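Local coordinates for LRA-12 (Uncultured bacterium, PDB 5AEB), which probably hydrolyses beta-lactam antibiotics, carbapenems among them, as a class B3 metallo-beta-lactamase with two zinc ions in its active site, at residues A[27-32]-A[168-173]; A[181-186]-A[222-227]. All blocks are in the same frame, centred on the assembly; numbering follows the deposited sequence.

Contact 1 of 2, residues A[27-32]-A[168-173]; sequences AGNLYY and FLFDTK
Gly28, at the tip of a type II' beta turn from Ala27 to Leu30, meets the end of strand 168-173 at Lys173, their CA atoms 4.6 Å apart. The turn is closed by Leu30 N donating to Ala27 O at 2.9 Å, with a weak return bond from Ala27 N to Leu30 O. Gly28 takes the second place of the turn with phi 56°, a positive value that favours glycine, and its CA lies 3.4 Å from Lys173 O. The last residue of the turn makes the apolar contact: Leu30 CB touches Phe170 CZ at 4.2 Å, coming to the edge of the ring near its plane rather than over a face. Phe170 has CG between its backbone N and carbonyl carbon (chi1 72°), and the ring reaches across to the turn with CZ foremost. Asn29 and Thr172 also adjoin, but their modelled side chains overlap, so the detail there is doubtful. The amide ND2 of Asn29 is hydrogen-bonded to Thr44 O and Thr151 OG1, tying the turn to strands 41-45 and 151-157. Ile181 and Ile43 add to the apolar packing round Leu30. The turn is that of a beta hairpin, strands 24-27 and 30-32, whose Leu30 faces the second sheet, as in the alpha-beta/beta-alpha sandwich of metallo-beta-lactamases.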
loop_
_atom_site.group_PDB
_atom_site.type_symbol
_atom_site.label_atom_id
_atom_site.label_comp_id
_atom_site.label_asym_id
_atom_site.label_seq_id
_atom_site.Cartn_x
_atom_site.Cartn_y
_atom_site.Cartn_z
ATOM N N ALA A 27 -6.287 -7.285 -12.675
ATOM C CA ALA A 27 -5.522 -8.246 -13.485
ATOM C C ALA A 27 -5.395 -9.585 -12.754
ATOM O O ALA A 27 -5.040 -9.610 -11.594
ATOM C CB ALA A 27 -4.142 -7.681 -13.802
ATOM N N GLY A 28 -5.705 -10.692 -13.425
ATOM C CA GLY A 28 -5.570 -12.006 -12.804
ATOM C C GLY A 28 -6.369 -12.082 -11.505
ATOM O O GLY A 28 -7.544 -11.729 -11.475
ATOM N N ASN A 29 -5.711 -12.492 -10.430
ATOM C CA ASN A 29 -6.341 -12.559 -9.134
ATOM C C ASN A 29 -6.183 -11.272 -8.270
ATOM O O ASN A 29 -6.477 -11.289 -7.087
ATOM C CB ASN A 29 -5.925 -13.844 -8.397
ATOM C CG ASN A 29 -4.460 -13.833 -7.940
ATOM O OD1 ASN A 29 -3.640 -13.063 -8.442
ATOM N ND2 ASN A 29 -4.124 -14.698 -6.972
ATOM N N LEU A 30 -5.757 -10.163 -8.871
ATOM C CA LEU A 30 -5.668 -8.876 -8.170
ATOM C C LEU A 30 -6.922 -8.005 -8.354
ATOM O O LEU A 30 -7.329 -7.727 -9.484
ATOM C CB LEU A 30 -4.422 -8.082 -8.615
ATOM C CG LEU A 30 -4.273 -6.655 -8.081
ATOM C CD1 LEU A 30 -4.152 -6.643 -6.552
ATOM C CD2 LEU A 30 -3.069 -5.972 -8.737
ATOM N N TYR A 31 -7.503 -7.563 -7.244
ATOM C CA TYR A 31 -8.706 -6.739 -7.264
ATOM C C TYR A 31 -8.455 -5.487 -6.447
ATOM O O TYR A 31 -7.665 -5.488 -5.470
ATOM C CB TYR A 31 -9.928 -7.506 -6.684
ATOM C CG TYR A 31 -10.303 -8.788 -7.419
ATOM C CD1 TYR A 31 -9.554 -9.940 -7.259
ATOM C CD2 TYR A 31 -11.438 -8.847 -8.249
ATOM C CE1 TYR A 31 -9.870 -11.092 -7.923
ATOM C CE2 TYR A 31 -11.791 -10.019 -8.912
ATOM C CZ TYR A 31 -10.995 -11.132 -8.740
ATOM O OH TYR A 31 -11.279 -12.318 -9.350
ATOM N N TYR A 32 -9.114 -4.420 -6.855
ATOM C CA TYR A 32 -9.151 -3.155 -6.122
ATOM C C TYR A 32 -10.380 -3.127 -5.230
ATOM O O TYR A 32 -11.526 -3.226 -5.736
ATOM C CB TYR A 32 -9.244 -1.970 -7.084
ATOM C CG TYR A 32 -9.067 -0.626 -6.421
ATOM C CD1 TYR A 32 -10.156 0.070 -5.895
ATOM C CD2 TYR A 32 -7.797 -0.054 -6.306
ATOM C CE1 TYR A 32 -9.998 1.294 -5.265
ATOM C CE2 TYR A 32 -7.617 1.181 -5.689
ATOM C CZ TYR A 32 -8.728 1.855 -5.161
ATOM O OH TYR A 32 -8.547 3.086 -4.553
ATOM N N PHE A 168 5.317 -4.553 -3.201
ATOM C CA PHE A 168 5.180 -5.971 -3.432
ATOM C C PHE A 168 5.184 -6.244 -4.927
ATOM O O PHE A 168 4.484 -5.602 -5.702
ATOM C CB PHE A 168 3.915 -6.563 -2.783
ATOM C CG PHE A 168 3.812 -6.282 -1.322
ATOM C CD1 PHE A 168 4.427 -7.114 -0.400
ATOM C CD2 PHE A 168 3.146 -5.150 -0.871
ATOM C CE1 PHE A 168 4.358 -6.834 0.968
ATOM C CE2 PHE A 168 3.064 -4.866 0.472
ATOM C CZ PHE A 168 3.691 -5.702 1.395
ATOM N N LEU A 169 6.011 -7.200 -5.300
ATOM C CA LEU A 169 6.167 -7.656 -6.663
ATOM C C LEU A 169 5.698 -9.119 -6.728
ATOM O O LEU A 169 6.150 -9.974 -5.929
ATOM C CB LEU A 169 7.650 -7.559 -7.031
ATOM C CG LEU A 169 8.169 -7.850 -8.438
ATOM C CD1 LEU A 169 7.612 -6.790 -9.388
ATOM C CD2 LEU A 169 9.715 -7.779 -8.345
ATOM N N PHE A 170 4.762 -9.394 -7.641
ATOM C CA PHE A 170 4.222 -10.751 -7.814
ATOM C C PHE A 170 3.610 -10.965 -9.189
ATOM O O PHE A 170 3.144 -10.009 -9.832
ATOM C CB PHE A 170 3.173 -11.105 -6.740
ATOM C CG PHE A 170 1.867 -10.390 -6.911
ATOM C CD1 PHE A 170 1.747 -9.031 -6.570
ATOM C CD2 PHE A 170 0.750 -11.063 -7.419
ATOM C CE1 PHE A 170 0.549 -8.347 -6.749
ATOM C CE2 PHE A 170 -0.466 -10.391 -7.572
ATOM C CZ PHE A 170 -0.570 -9.038 -7.251
ATOM N N ASP A 171 3.626 -12.231 -9.614
ATOM C CA ASP A 171 2.957 -12.669 -10.826
ATOM C C ASP A 171 1.529 -13.159 -10.571
ATOM O O ASP A 171 1.289 -13.867 -9.602
ATOM C CB ASP A 171 3.771 -13.783 -11.480
ATOM C CG ASP A 171 5.086 -13.290 -11.994
ATOM O OD1 ASP A 171 5.128 -12.139 -12.478
ATOM O OD2 ASP A 171 6.082 -14.030 -11.937
ATOM N N THR A 172 0.592 -12.732 -11.420
ATOM C CA THR A 172 -0.714 -13.374 -11.545
ATOM C C THR A 172 -0.965 -13.802 -12.966
ATOM O O THR A 172 -0.290 -13.349 -13.886
ATOM C CB THR A 172 -1.902 -12.422 -11.385
ATOM O OG1 THR A 172 -1.473 -11.096 -11.125
ATOM C CG2 THR A 172 -2.841 -12.911 -10.369
ATOM N N LYS A 173 -2.018 -14.588 -13.149
ATOM C CA LYS A 173 -2.455 -14.956 -14.478
ATOM C C LYS A 173 -3.981 -14.913 -14.613
ATOM O O LYS A 173 -4.721 -15.149 -13.646
ATOM C CB LYS A 173 -1.909 -16.335 -14.839
ATOM C CG LYS A 173 -2.430 -17.449 -13.943
ATOM C CD LYS A 173 -2.010 -18.823 -14.448
ATOM C CE LYS A 173 -0.565 -19.157 -14.103
ATOM N NZ LYS A 173 -0.145 -20.418 -14.787
#

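Contact 2 of 2, residues A[181-186]-A[222-227]. With ZN (zinc ion), chain C.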
loop_
_atom_site.group_PDB
_atom_site.type_symbol
_atom_site.label_atom_id
_atom_site.label_comp_id
_atom_site.label_asym_id
_atom_site.label_seq_id
_atom_site.Cartn_x
_atom_site.Cartn_y
_atom_site.Cartn_z
ATOM N N ILE A 181 3.100 -7.882 -11.499
ATOM C CA ILE A 181 2.464 -6.723 -10.887
ATOM C C ILE A 181 3.374 -6.122 -9.802
ATOM O O ILE A 181 3.875 -6.857 -8.967
ATOM C CB ILE A 181 1.147 -7.133 -10.198
ATOM C CG1 ILE A 181 0.223 -7.923 -11.166
ATOM C CG2 ILE A 181 0.483 -5.918 -9.554
ATOM C CD1 ILE A 181 -0.643 -7.043 -12.039
ATOM N N LEU A 182 3.585 -4.802 -9.845
ATOM C CA LEU A 182 4.178 -4.030 -8.739
ATOM C C LEU A 182 3.108 -3.252 -7.988
ATOM O O LEU A 182 2.418 -2.381 -8.566
ATOM C CB LEU A 182 5.191 -3.021 -9.268
ATOM C CG LEU A 182 5.931 -2.088 -8.296
ATOM C CD1 LEU A 182 6.765 -2.853 -7.283
ATOM C CD2 LEU A 182 6.801 -1.155 -9.106
ATOM N N ILE A 183 2.936 -3.578 -6.717
ATOM C CA ILE A 183 2.120 -2.732 -5.856
ATOM C C ILE A 183 3.136 -1.813 -5.223
ATOM O O ILE A 183 3.865 -2.233 -4.333
ATOM C CB ILE A 183 1.375 -3.527 -4.785
ATOM C CG1 ILE A 183 0.417 -4.545 -5.449
ATOM C CG2 ILE A 183 0.665 -2.570 -3.825
ATOM C CD1 ILE A 183 -0.255 -5.473 -4.460
ATOM N N ALA A 184 3.234 -0.577 -5.726
ATOM C CA ALA A 184 4.361 0.279 -5.344
ATOM C C ALA A 184 3.972 1.249 -4.269
ATOM O O ALA A 184 2.863 1.847 -4.293
ATOM C CB ALA A 184 4.908 1.053 -6.545
ATOM N N ASN A 185 4.882 1.431 -3.315
ATOM C CA ASN A 185 4.749 2.596 -2.479
ATOM C C ASN A 185 5.623 3.726 -3.033
ATOM O O ASN A 185 6.840 3.682 -2.902
ATOM C CB ASN A 185 5.072 2.315 -1.030
ATOM C CG ASN A 185 4.520 3.398 -0.143
ATOM O OD1 ASN A 185 5.260 4.314 0.268
ATOM N ND2 ASN A 185 3.195 3.393 0.031
ATOM N N MET A 186 5.010 4.729 -3.653
ATOM C CA MET A 186 5.784 5.838 -4.286
ATOM C C MET A 186 6.544 6.638 -3.194
ATOM O O MET A 186 5.975 6.927 -2.138
ATOM C CB MET A 186 4.867 6.757 -5.119
ATOM C CG MET A 186 4.021 6.005 -6.166
ATOM S SD MET A 186 5.012 4.851 -7.131
ATOM C CE MET A 186 5.801 5.960 -8.301
ATOM N N ILE A 222 2.444 -4.216 -14.902
ATOM C CA ILE A 222 1.445 -3.352 -14.275
ATOM C C ILE A 222 1.951 -2.831 -12.923
ATOM O O ILE A 222 2.547 -3.582 -12.129
ATOM C CB ILE A 222 0.114 -4.129 -14.070
ATOM C CG1 ILE A 222 -0.482 -4.509 -15.450
ATOM C CG2 ILE A 222 -0.859 -3.378 -13.145
ATOM C CD1 ILE A 222 -1.667 -5.445 -15.344
ATOM N N TRP A 223 1.776 -1.532 -12.697
ATOM C CA TRP A 223 2.068 -0.954 -11.409
ATOM C C TRP A 223 0.822 -0.319 -10.869
ATOM O O TRP A 223 0.004 0.278 -11.623
ATOM C CB TRP A 223 3.204 0.053 -11.469
ATOM C CG TRP A 223 2.905 1.341 -12.207
ATOM C CD1 TRP A 223 2.795 1.517 -13.580
ATOM C CD2 TRP A 223 2.689 2.685 -11.633
ATOM N NE1 TRP A 223 2.517 2.815 -13.881
ATOM C CE2 TRP A 223 2.445 3.573 -12.762
ATOM C CE3 TRP A 223 2.675 3.215 -10.340
ATOM C CZ2 TRP A 223 2.187 4.938 -12.597
ATOM C CZ3 TRP A 223 2.432 4.586 -10.183
ATOM C CH2 TRP A 223 2.200 5.429 -11.291
ATOM N N VAL A 224 0.648 -0.466 -9.577
ATOM C CA VAL A 224 -0.388 0.273 -8.883
ATOM C C VAL A 224 0.271 0.931 -7.678
ATOM O O VAL A 224 1.445 0.652 -7.377
ATOM C CB VAL A 224 -1.558 -0.641 -8.449
ATOM C CG1 VAL A 224 -2.254 -1.249 -9.668
ATOM C CG2 VAL A 224 -1.026 -1.729 -7.527
ATOM N N ALA A 225 -0.465 1.784 -6.969
ATOM C CA ALA A 225 0.157 2.536 -5.878
ATOM C C ALA A 225 -0.749 2.616 -4.652
ATOM O O ALA A 225 -1.858 2.081 -4.665
ATOM C CB ALA A 225 0.605 3.920 -6.364
ATOM N N SER A 226 -0.263 3.245 -3.587
ATOM C CA SER A 226 -1.014 3.357 -2.352
ATOM C C SER A 226 -2.211 4.332 -2.453
ATOM O O SER A 226 -3.189 4.182 -1.740
ATOM C CB SER A 226 -0.080 3.766 -1.221
ATOM O OG SER A 226 0.751 2.639 -0.857
ATOM N N HIS A 227 -2.117 5.310 -3.344
ATOM C CA HIS A 227 -3.239 6.230 -3.619
ATOM C C HIS A 227 -3.651 6.092 -5.061
ATOM O O HIS A 227 -2.787 6.034 -5.938
ATOM C CB HIS A 227 -2.847 7.687 -3.316
ATOM C CG HIS A 227 -2.728 7.990 -1.837
ATOM N ND1 HIS A 227 -3.700 8.621 -1.139
ATOM C CD2 HIS A 227 -1.696 7.746 -0.939
ATOM C CE1 HIS A 227 -3.324 8.703 0.169
ATOM N NE2 HIS A 227 -2.092 8.193 0.281
HETATM ZN ZN ZN C . -1.004 7.753 1.937
HETATM O O HOH W 1 2.358 5.193 -2.935
HETATM O O HOH W 2 0.601 8.227 1.068
HETATM O O HOH W 3 0.241 8.253 3.320
#
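Leu182 is gripped twice by the neighbouring strand: its N donates to Ile222 O at 2.8 Å, and its O accepts from Val224 N at 2.8 Å. Ala184 N then donates to Val224 O at 2.7 Å. These bonds join strands 181-184 and 222-225, which run in the same direction, their axes 4.5 Å apart at closest approach and 19° from parallel. Past the strands, a water accepts from Met186 N and, weakly, from Ser226 N. On one face Ile181 CD1 packs on Ile222 CB at 3.6 Å, and Ile183 CG1 meets Val224 CG2. On the other, Met186, bent at chi2 and chi3, brings SD obliquely to Trp223 CZ3 at 4.0 Å, a Met-aromatic contact. With helix 204-216 between them the strands form a beta-alpha-beta crossover, and the loop following the second supplies a zinc ligand at the C-terminal ends of the strands. There His227 NE2 binds the ion at 2.0 Å, with Asp88, His89 and two waters as the other ligands; one water lies in the imidazole plane, at its edge. ND1 of the same ring is hydrogen-bonded to Asp37, a second-shell contact that would help fix the rotation of this active-site ligand.

Contact 1 closes along the chain before contact 2 opens, and their centres lie 11 Å apart. They share the five-stranded mixed sheet: strand 166-173 from contact 1 pairs antiparallel with strand 178-184 from contact 2, probably through Ile181 N to Phe170 O and Ile183 N to Phe168 O. Segment 27-32, the turn and second strand of a hairpin, belongs instead to the seven-stranded sheet, and Leu30 CD2 reaches Ile181 CG2 at 3.6 Å, so Ile181 joins both contacts. Contact 1 thus links the two sheets away from the metals, whereas contact 2 adds the outermost strand 222-225, whose following loop carries His227 to the zinc ion.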